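Local atomic coordinates of DNA endonuclease I-CeuI (Chlamydomonas eugametos, PDB entry 2EX5), a protein that cuts DNA as a homodimeric LAGLIDADG homing endonuclease, making a staggered magnesium-dependent break near the insertion site of its own group I intron. Residues 17-22 and 33-38; 54-59 and 139-144. The protein carries 1 engineered substitution. One frame throughout, in Å; residues are numbered along the deposited sequence.

Contact 1: 17-22 and 33-38. With nucleotides of chain A.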
ATOM      1  N   LYS C  17      14.939 -20.351   1.804  1.00 36.64           N
ATOM      2  CA  LYS C  17      15.805 -20.569   2.996  1.00 36.67           C
ATOM      3  C   LYS C  17      17.227 -20.845   2.595  1.00 35.04           C
ATOM      4  O   LYS C  17      18.104 -20.289   3.199  1.00 35.26           O
ATOM      5  CB  LYS C  17      15.338 -21.684   3.972  1.00 40.73           C
ATOM      6  CG  LYS C  17      14.367 -21.283   5.080  1.00 45.58           C
ATOM      7  CD  LYS C  17      14.074 -22.470   6.068  1.00 49.63           C
ATOM      8  CE  LYS C  17      13.256 -22.030   7.378  1.00 53.02           C
ATOM      9  NZ  LYS C  17      13.437 -20.568   7.832  1.00 53.41           N
ATOM     10  N   LYS C  18      17.483 -21.740   1.627  1.00 35.14           N
ATOM     11  CA  LYS C  18      18.926 -22.091   1.307  1.00 34.64           C
ATOM     12  C   LYS C  18      19.573 -20.774   0.893  1.00 34.09           C
ATOM     13  O   LYS C  18      20.711 -20.463   1.243  1.00 33.41           O
ATOM     14  CB  LYS C  18      19.070 -23.130   0.148  1.00 37.50           C
ATOM     15  CG  LYS C  18      18.423 -24.501   0.333  1.00 40.95           C
ATOM     16  CD  LYS C  18      18.509 -25.385  -0.966  1.00 42.91           C
ATOM     17  CE  LYS C  18      17.345 -26.436  -1.006  1.00 45.85           C
ATOM     18  NZ  LYS C  18      17.022 -27.210   0.302  1.00 44.92           N
ATOM     19  N   ILE C  19      18.810 -19.976   0.129  1.00 33.64           N
ATOM     20  CA  ILE C  19      19.368 -18.727  -0.439  1.00 32.63           C
ATOM     21  C   ILE C  19      19.724 -17.803   0.714  1.00 31.46           C
ATOM     22  O   ILE C  19      20.803 -17.209   0.651  1.00 30.93           O
ATOM     23  CB  ILE C  19      18.349 -18.052  -1.467  1.00 32.99           C
ATOM     24  CG1 ILE C  19      18.378 -18.764  -2.837  1.00 33.34           C
ATOM     25  CG2 ILE C  19      18.639 -16.602  -1.699  1.00 33.34           C
ATOM     26  CD1 ILE C  19      17.200 -18.450  -3.707  1.00 31.14           C
ATOM     27  N   ASN C  20      18.811 -17.612   1.736  1.00 31.32           N
ATOM     28  CA  ASN C  20      19.164 -16.765   2.950  1.00 30.84           C
ATOM     29  C   ASN C  20      20.288 -17.350   3.771  1.00 30.63           C
ATOM     30  O   ASN C  20      21.168 -16.622   4.299  1.00 29.88           O
ATOM     31  CB  ASN C  20      17.966 -16.446   3.908  1.00 28.94           C
ATOM     32  CG  ASN C  20      17.034 -15.434   3.346  1.00 30.19           C
ATOM     33  OD1 ASN C  20      17.406 -14.289   3.080  1.00 29.22           O
ATOM     34  ND2 ASN C  20      15.829 -15.870   3.079  1.00 28.29           N
ATOM     35  N   ASP C  21      20.269 -18.663   3.886  1.00 32.13           N
ATOM     36  CA  ASP C  21      21.400 -19.423   4.587  1.00 34.83           C
ATOM     37  C   ASP C  21      22.737 -19.209   3.877  1.00 34.06           C
ATOM     38  O   ASP C  21      23.743 -18.944   4.510  1.00 34.99           O
ATOM     39  CB  ASP C  21      21.135 -20.946   4.658  1.00 37.12           C
ATOM     40  CG  ASP C  21      20.041 -21.338   5.667  1.00 38.27           C
ATOM     41  OD1 ASP C  21      19.625 -22.550   5.692  1.00 40.04           O
ATOM     42  OD2 ASP C  21      19.533 -20.452   6.369  1.00 38.11           O
ATOM     43  N   ALA C  22      22.732 -19.261   2.537  1.00 33.53           N
ATOM     44  CA  ALA C  22      23.974 -18.861   1.718  1.00 34.01           C
ATOM     45  C   ALA C  22      24.540 -17.413   1.908  1.00 34.10           C
ATOM     46  O   ALA C  22      25.773 -17.220   2.157  1.00 34.70           O
ATOM     47  CB  ALA C  22      23.749 -19.285   0.154  1.00 33.78           C
ATOM     48  N   LEU C  33      21.203 -11.244  -4.522  1.00 27.62           N
ATOM     49  CA  LEU C  33      20.378 -10.728  -5.607  1.00 26.87           C
ATOM     50  C   LEU C  33      20.176 -11.677  -6.847  1.00 27.12           C
ATOM     51  O   LEU C  33      19.064 -11.860  -7.358  1.00 27.96           O
ATOM     52  CB  LEU C  33      21.079  -9.444  -6.035  1.00 28.79           C
ATOM     53  CG  LEU C  33      21.101  -8.306  -4.977  1.00 30.04           C
ATOM     54  CD1 LEU C  33      21.679  -6.977  -5.487  1.00 29.09           C
ATOM     55  CD2 LEU C  33      19.770  -8.100  -4.416  1.00 31.40           C
ATOM     56  N   ILE C  34      21.257 -12.296  -7.311  1.00 27.20           N
ATOM     57  CA  ILE C  34      21.262 -13.231  -8.419  1.00 28.19           C
ATOM     58  C   ILE C  34      20.421 -14.422  -8.119  1.00 29.45           C
ATOM     59  O   ILE C  34      19.629 -14.825  -8.923  1.00 28.87           O
ATOM     60  CB  ILE C  34      22.717 -13.788  -8.678  1.00 30.45           C
ATOM     61  CG1 ILE C  34      23.568 -12.796  -9.478  1.00 29.44           C
ATOM     62  CG2 ILE C  34      22.707 -15.209  -9.499  1.00 31.81           C
ATOM     63  CD1 ILE C  34      25.178 -13.069  -9.276  1.00 31.54           C
ATOM     64  N   ASP C  35      20.570 -14.978  -6.935  1.00 32.18           N
ATOM     65  CA  ASP C  35      19.720 -16.108  -6.514  1.00 34.34           C
ATOM     66  C   ASP C  35      18.220 -15.766  -6.459  1.00 34.84           C
ATOM     67  O   ASP C  35      17.355 -16.538  -6.863  1.00 35.27           O
ATOM     68  CB  ASP C  35      20.189 -16.596  -5.120  1.00 35.16           C
ATOM     69  CG  ASP C  35      21.546 -17.310  -5.149  1.00 37.13           C
ATOM     70  OD1 ASP C  35      22.063 -17.747  -6.243  1.00 38.02           O
ATOM     71  OD2 ASP C  35      22.092 -17.426  -4.035  1.00 35.88           O
ATOM     72  N   LEU C  36      17.910 -14.579  -5.961  1.00 35.77           N
ATOM     73  CA  LEU C  36      16.490 -14.154  -5.892  1.00 35.06           C
ATOM     74  C   LEU C  36      15.993 -13.886  -7.280  1.00 35.12           C
ATOM     75  O   LEU C  36      14.874 -14.288  -7.624  1.00 33.99           O
ATOM     76  CB  LEU C  36      16.295 -12.892  -4.991  1.00 33.10           C
ATOM     77  CG  LEU C  36      16.619 -13.204  -3.516  1.00 32.43           C
ATOM     78  CD1 LEU C  36      17.062 -11.882  -2.851  1.00 31.43           C
ATOM     79  CD2 LEU C  36      15.499 -13.920  -2.740  1.00 29.62           C
ATOM     80  N   ARG C  37      16.809 -13.195  -8.088  1.00 35.61           N
ATOM     81  CA  ARG C  37      16.388 -12.984  -9.470  1.00 36.33           C
ATOM     82  C   ARG C  37      16.025 -14.294 -10.084  1.00 36.36           C
ATOM     83  O   ARG C  37      14.994 -14.423 -10.724  1.00 38.10           O
ATOM     84  CB  ARG C  37      17.442 -12.299 -10.312  1.00 36.08           C
ATOM     85  CG  ARG C  37      17.232 -10.816 -10.294  1.00 41.18           C
ATOM     86  CD  ARG C  37      17.983  -9.991 -11.385  1.00 42.93           C
ATOM     87  NE  ARG C  37      19.235 -10.574 -11.857  1.00 45.21           N
ATOM     88  CZ  ARG C  37      20.443 -10.434 -11.294  1.00 46.50           C
ATOM     89  NH1 ARG C  37      20.646  -9.766 -10.145  1.00 45.94           N
ATOM     90  NH2 ARG C  37      21.475 -11.011 -11.883  1.00 46.21           N
ATOM     91  N   LYS C  38      16.873 -15.297  -9.922  1.00 37.12           N
ATOM     92  CA  LYS C  38      16.589 -16.564 -10.626  1.00 37.91           C
ATOM     93  C   LYS C  38      15.433 -17.367  -9.954  1.00 36.72           C
ATOM     94  O   LYS C  38      14.525 -17.853 -10.671  1.00 37.09           O
ATOM     95  CB  LYS C  38      17.880 -17.409 -10.801  1.00 38.83           C
ATOM     96  CG  LYS C  38      17.688 -18.837 -11.512  1.00 39.46           C
ATOM     97  CD  LYS C  38      18.975 -19.645 -11.377  1.00 42.11           C
ATOM     98  CE  LYS C  38      19.128 -20.614 -12.554  1.00 45.67           C
ATOM     99  NZ  LYS C  38      20.220 -21.577 -12.215  1.00 47.19           N
TER
ATOM    100  P    DG A   8      13.641 -17.328   9.453  1.00 52.92           P
ATOM    101  OP1  DG A   8      14.760 -18.301   9.227  1.00 53.14           O
ATOM    102  OP2  DG A   8      13.070 -16.473   8.408  1.00 53.56           O
ATOM    103  O5'  DG A   8      12.465 -18.228  10.140  1.00 52.49           O
ATOM    104  C5'  DG A   8      12.642 -18.902  11.436  1.00 48.77           C
ATOM    105  C4'  DG A   8      11.596 -18.469  12.463  1.00 47.68           C
ATOM    106  O4'  DG A   8      11.924 -17.151  12.951  1.00 46.11           O
ATOM    107  C3'  DG A   8      10.158 -18.368  11.935  1.00 48.09           C
ATOM    108  O3'  DG A   8       9.516 -19.538  12.397  1.00 48.50           O
ATOM    109  C2'  DG A   8       9.595 -17.193  12.694  1.00 47.01           C
ATOM    110  C1'  DG A   8      10.744 -16.552  13.454  1.00 44.93           C
ATOM    111  N9   DG A   8      10.810 -15.083  13.362  1.00 43.50           N
ATOM    112  C8   DG A   8      11.289 -14.330  12.317  1.00 42.78           C
ATOM    113  N7   DG A   8      11.277 -13.020  12.531  1.00 42.75           N
ATOM    114  C5   DG A   8      10.767 -12.909  13.815  1.00 40.80           C
ATOM    115  C6   DG A   8      10.444 -11.744  14.550  1.00 40.66           C
ATOM    116  O6   DG A   8      10.658 -10.532  14.251  1.00 39.70           O
ATOM    117  N1   DG A   8       9.852 -12.094  15.783  1.00 39.50           N
ATOM    118  C2   DG A   8       9.613 -13.363  16.223  1.00 40.60           C
ATOM    119  N2   DG A   8       9.064 -13.487  17.444  1.00 40.35           N
ATOM    120  N3   DG A   8       9.910 -14.453  15.510  1.00 41.60           N
ATOM    121  C4   DG A   8      10.454 -14.153  14.318  1.00 41.12           C
TER
HETATM  122  O   HOH W   1      22.566 -16.147  -1.475  1.00 38.91           O
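D35 and L36 on helix 29-40 pack against helix 10-26, where within 17-22 the touching side chain is I19; the backbones come nearest at I19 and D35, whose CA atoms are 6.6 Å apart. D35 makes the closer contact with its methylene: CB lies 3.6 Å from I19 CG1 and 3.8 Å from I19 CG2, while I19 CD1 reaches past it to 3.7 Å from the D35 backbone O. The two side chains run past one another in opposite directions. CG1 of I19 sits beside its backbone N (chi1 -79°) and CG2 is anti to that N, an orientation that brings both branches against D35 CB. Only the methylene of D35 packs; its carboxylate goes to a water and to K31. OD2 accepts a bond from the water at 2.9 Å, and the same water donates to I19 O at 3.0 Å, tying the acid to the neighbouring helix backbone without a direct bond; OD1 is held by a salt bridge to K31. The next residue, L36, offers a methyl, CD2, to I19 CG2 at 4.3 Å, a looser touch.

Helix 10-26 also meets the DNA: K17, its chain bent at the last torsion, brings NZ to 3.0 Å from OP1 of DG8 of chain A. The plain packing of the two consecutive helices is continued by Y32 and L39 of the same helix 29-40, which also lie on I19. L33 and L36 carry helix 29-40 onto helix 94-104, whereas N20 fixes helix 10-26 to strand 108-111 by donating from ND2 to I109 O.

Contact 2: 54-59 and 139-144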
ATOM      1  N   PHE C  54       9.364   6.016  -7.555  1.00 26.07           N
ATOM      2  CA  PHE C  54       8.328   4.982  -7.607  1.00 24.83           C
ATOM      3  C   PHE C  54       8.448   4.130  -6.293  1.00 24.19           C
ATOM      4  O   PHE C  54       7.460   3.869  -5.650  1.00 26.78           O
ATOM      5  CB  PHE C  54       8.469   4.089  -8.864  1.00 25.39           C
ATOM      6  CG  PHE C  54       7.442   2.898  -8.935  1.00 24.92           C
ATOM      7  CD1 PHE C  54       6.232   3.040  -9.607  1.00 27.25           C
ATOM      8  CD2 PHE C  54       7.696   1.694  -8.292  1.00 24.73           C
ATOM      9  CE1 PHE C  54       5.288   1.982  -9.692  1.00 28.24           C
ATOM     10  CE2 PHE C  54       6.779   0.681  -8.339  1.00 25.85           C
ATOM     11  CZ  PHE C  54       5.593   0.818  -9.041  1.00 25.85           C
ATOM     12  N   LEU C  55       9.654   3.781  -5.850  1.00 22.90           N
ATOM     13  CA  LEU C  55       9.753   3.035  -4.664  1.00 22.77           C
ATOM     14  C   LEU C  55       9.296   3.914  -3.478  1.00 23.04           C
ATOM     15  O   LEU C  55       8.691   3.385  -2.572  1.00 20.58           O
ATOM     16  CB  LEU C  55      11.156   2.546  -4.477  1.00 21.62           C
ATOM     17  CG  LEU C  55      11.632   1.851  -3.184  1.00 21.28           C
ATOM     18  CD1 LEU C  55      10.825   0.486  -3.034  1.00 22.58           C
ATOM     19  CD2 LEU C  55      13.141   1.637  -3.171  1.00 21.33           C
ATOM     20  N   ALA C  56       9.582   5.229  -3.476  1.00 22.01           N
ATOM     21  CA  ALA C  56       9.139   6.132  -2.412  1.00 22.43           C
ATOM     22  C   ALA C  56       7.636   6.026  -2.232  1.00 23.55           C
ATOM     23  O   ALA C  56       7.188   5.818  -1.118  1.00 25.86           O
ATOM     24  CB  ALA C  56       9.568   7.575  -2.617  1.00 21.34           C
ATOM     25  N   GLY C  57       6.869   6.048  -3.295  1.00 23.96           N
ATOM     26  CA  GLY C  57       5.397   5.967  -3.220  1.00 24.08           C
ATOM     27  C   GLY C  57       4.995   4.607  -2.718  1.00 25.24           C
ATOM     28  O   GLY C  57       4.062   4.423  -1.909  1.00 25.31           O
ATOM     29  N   PHE C  58       5.724   3.598  -3.143  1.00 26.18           N
ATOM     30  CA  PHE C  58       5.367   2.237  -2.725  1.00 25.80           C
ATOM     31  C   PHE C  58       5.514   2.060  -1.181  1.00 25.83           C
ATOM     32  O   PHE C  58       4.739   1.374  -0.566  1.00 24.60           O
ATOM     33  CB  PHE C  58       6.332   1.319  -3.428  1.00 24.18           C
ATOM     34  CG  PHE C  58       6.100  -0.091  -3.155  1.00 25.25           C
ATOM     35  CD1 PHE C  58       5.043  -0.736  -3.738  1.00 27.30           C
ATOM     36  CD2 PHE C  58       6.947  -0.803  -2.327  1.00 25.62           C
ATOM     37  CE1 PHE C  58       4.862  -2.042  -3.521  1.00 25.56           C
ATOM     38  CE2 PHE C  58       6.709  -2.113  -2.065  1.00 22.67           C
ATOM     39  CZ  PHE C  58       5.667  -2.703  -2.659  1.00 23.66           C
ATOM     40  N   LEU C  59       6.596   2.621  -0.628  1.00 24.24           N
ATOM     41  CA  LEU C  59       6.944   2.497   0.739  1.00 26.18           C
ATOM     42  C   LEU C  59       6.005   3.307   1.642  1.00 26.59           C
ATOM     43  O   LEU C  59       5.747   2.885   2.806  1.00 25.06           O
ATOM     44  CB  LEU C  59       8.372   3.022   0.950  1.00 25.43           C
ATOM     45  CG  LEU C  59       9.626   2.314   0.406  1.00 25.37           C
ATOM     46  CD1 LEU C  59      10.850   3.005   1.115  1.00 22.36           C
ATOM     47  CD2 LEU C  59       9.529   0.824   0.680  1.00 23.80           C
ATOM     48  N   GLN C 139      15.431  11.843   1.241  1.00 40.30           N
ATOM     49  CA  GLN C 139      15.727  12.342  -0.097  1.00 41.14           C
ATOM     50  C   GLN C 139      14.504  12.153  -0.974  1.00 40.29           C
ATOM     51  O   GLN C 139      14.202  13.051  -1.750  1.00 40.14           O
ATOM     52  CB  GLN C 139      16.963  11.611  -0.648  1.00 44.59           C
ATOM     53  CG  GLN C 139      17.901  12.329  -1.608  1.00 49.91           C
ATOM     54  CD  GLN C 139      17.669  11.865  -3.001  1.00 53.43           C
ATOM     55  OE1 GLN C 139      18.588  11.442  -3.736  1.00 55.55           O
ATOM     56  NE2 GLN C 139      16.410  11.916  -3.394  1.00 55.25           N
ATOM     57  N   TYR C 140      13.828  10.984  -0.879  1.00 37.47           N
ATOM     58  CA  TYR C 140      12.682  10.689  -1.779  1.00 34.20           C
ATOM     59  C   TYR C 140      11.303  10.621  -1.236  1.00 31.84           C
ATOM     60  O   TYR C 140      10.405  10.760  -1.995  1.00 29.68           O
ATOM     61  CB  TYR C 140      12.883   9.404  -2.603  1.00 35.90           C
ATOM     62  CG  TYR C 140      14.139   9.419  -3.371  1.00 36.94           C
ATOM     63  CD1 TYR C 140      15.344   8.927  -2.808  1.00 38.37           C
ATOM     64  CD2 TYR C 140      14.155  10.005  -4.675  1.00 36.65           C
ATOM     65  CE1 TYR C 140      16.551   9.008  -3.569  1.00 38.15           C
ATOM     66  CE2 TYR C 140      15.315  10.103  -5.397  1.00 35.34           C
ATOM     67  CZ  TYR C 140      16.484   9.607  -4.857  1.00 36.75           C
ATOM     68  OH  TYR C 140      17.551   9.691  -5.657  1.00 38.59           O
ATOM     69  N   VAL C 141      11.118  10.216   0.020  1.00 29.62           N
ATOM     70  CA  VAL C 141       9.739  10.034   0.573  1.00 28.02           C
ATOM     71  C   VAL C 141       9.105  11.279   1.103  1.00 27.98           C
ATOM     72  O   VAL C 141       8.007  11.589   0.745  1.00 27.66           O
ATOM     73  CB  VAL C 141       9.620   8.832   1.681  1.00 26.10           C
ATOM     74  CG1 VAL C 141       8.135   8.561   2.078  1.00 23.90           C
ATOM     75  CG2 VAL C 141      10.186   7.518   1.102  1.00 25.63           C
ATOM     76  N   VAL C 142       9.772  11.964   2.030  1.00 29.87           N
ATOM     77  CA  VAL C 142       9.076  12.834   2.956  1.00 30.78           C
ATOM     78  C   VAL C 142       8.352  14.047   2.314  1.00 33.97           C
ATOM     79  O   VAL C 142       7.359  14.562   2.889  1.00 35.52           O
ATOM     80  CB  VAL C 142      10.053  13.397   4.009  1.00 32.02           C
ATOM     81  CG1 VAL C 142       9.391  14.681   4.601  1.00 31.95           C
ATOM     82  CG2 VAL C 142      10.404  12.364   5.133  1.00 26.47           C
ATOM     83  N   ALA C 143       8.816  14.474   1.135  1.00 34.60           N
ATOM     84  CA  ALA C 143       8.245  15.610   0.400  1.00 35.76           C
ATOM     85  C   ALA C 143       6.810  15.332  -0.003  1.00 35.58           C
ATOM     86  O   ALA C 143       5.926  16.207   0.025  1.00 37.24           O
ATOM     87  CB  ALA C 143       9.132  15.933  -0.861  1.00 34.81           C
ATOM     88  N   PHE C 144       6.540  14.092  -0.348  1.00 35.12           N
ATOM     89  CA  PHE C 144       5.183  13.724  -0.751  1.00 35.00           C
ATOM     90  C   PHE C 144       4.433  12.988   0.355  1.00 34.24           C
ATOM     91  O   PHE C 144       3.317  12.535   0.172  1.00 36.62           O
ATOM     92  CB  PHE C 144       5.257  12.861  -2.028  1.00 36.09           C
ATOM     93  CG  PHE C 144       6.339  13.282  -3.010  1.00 37.63           C
ATOM     94  CD1 PHE C 144       6.123  14.308  -3.941  1.00 38.28           C
ATOM     95  CD2 PHE C 144       7.573  12.680  -3.000  1.00 39.30           C
ATOM     96  CE1 PHE C 144       7.112  14.675  -4.903  1.00 37.57           C
ATOM     97  CE2 PHE C 144       8.580  13.058  -3.944  1.00 39.40           C
ATOM     98  CZ  PHE C 144       8.309  14.028  -4.902  1.00 37.78           C
TER
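A56 pushes its methyl against the backbone of Y140 and the side chain of V141, and this small patch holds the close packing. CB of A56 lies 3.4 Å from Y140 O and 3.8 Å from Y140 CB. V141 completes the seat with one branch: CG2 comes to 3.8 Å from A56 CB and also lies over the alanine CA. That branch stands beside the V141 backbone N, with CG1 turned anti to it (chi1 -172°), and F136 and E60 pack on the same valine. With so short a side chain between them, the backbones approach closely, the CA atoms of A56 and V141 being 4.9 Å apart. No hydrogen bond crosses between the segments.

Residues 55-62, LAGFLEGE, form this protein's version of the LAGLIDADG motif, whose helix lies at the dimer interface and carries metal-binding residues at its end. A56 accordingly has a second neighbour, F54 of the second subunit. F54 of this chain meets F144 of the second subunit, and F144 of this chain meets F54 of the second subunit, with ring planes at about 35°. Segment 139-144 lies on helix 126-141, with a wider pi-type turn at 139-141.

Away from A56 the fit is looser. L59 CD1 is 4.6 Å from V141 CG2; L59 packs on F136 and Y137 of helix 126-141 and on F85 and V87 of the sheet. The Y140 ring leads off from the contact, its CG beside the backbone N (chi1 -55°), and its hydroxyl is hydrogen-bonded to K52. Q139 is exposed to solvent. Farther on, the F144 ring turns its edge to Y140 O and takes A143 CB over the centre of one face.

Contacts 1 and 2 follow in series along the chain, and helices 29-40 and 49-62, one from each, are consecutive. They do not touch: their centres are 27 Å apart and their nearest atoms about 12 Å. Their places in the DNA complex differ. Contact 1 lies away from the metal sites, yet its first segment reaches the DNA backbone through K17. Contact 2 is near the cutting centre: its nearest atom is about 6 Å from the bound nucleic acid, and the V141 side chain is about 9 Å from G61 and about 11 Å from the side chain of E62, both magnesium ligands, and about 13 Å from a bound calcium ion.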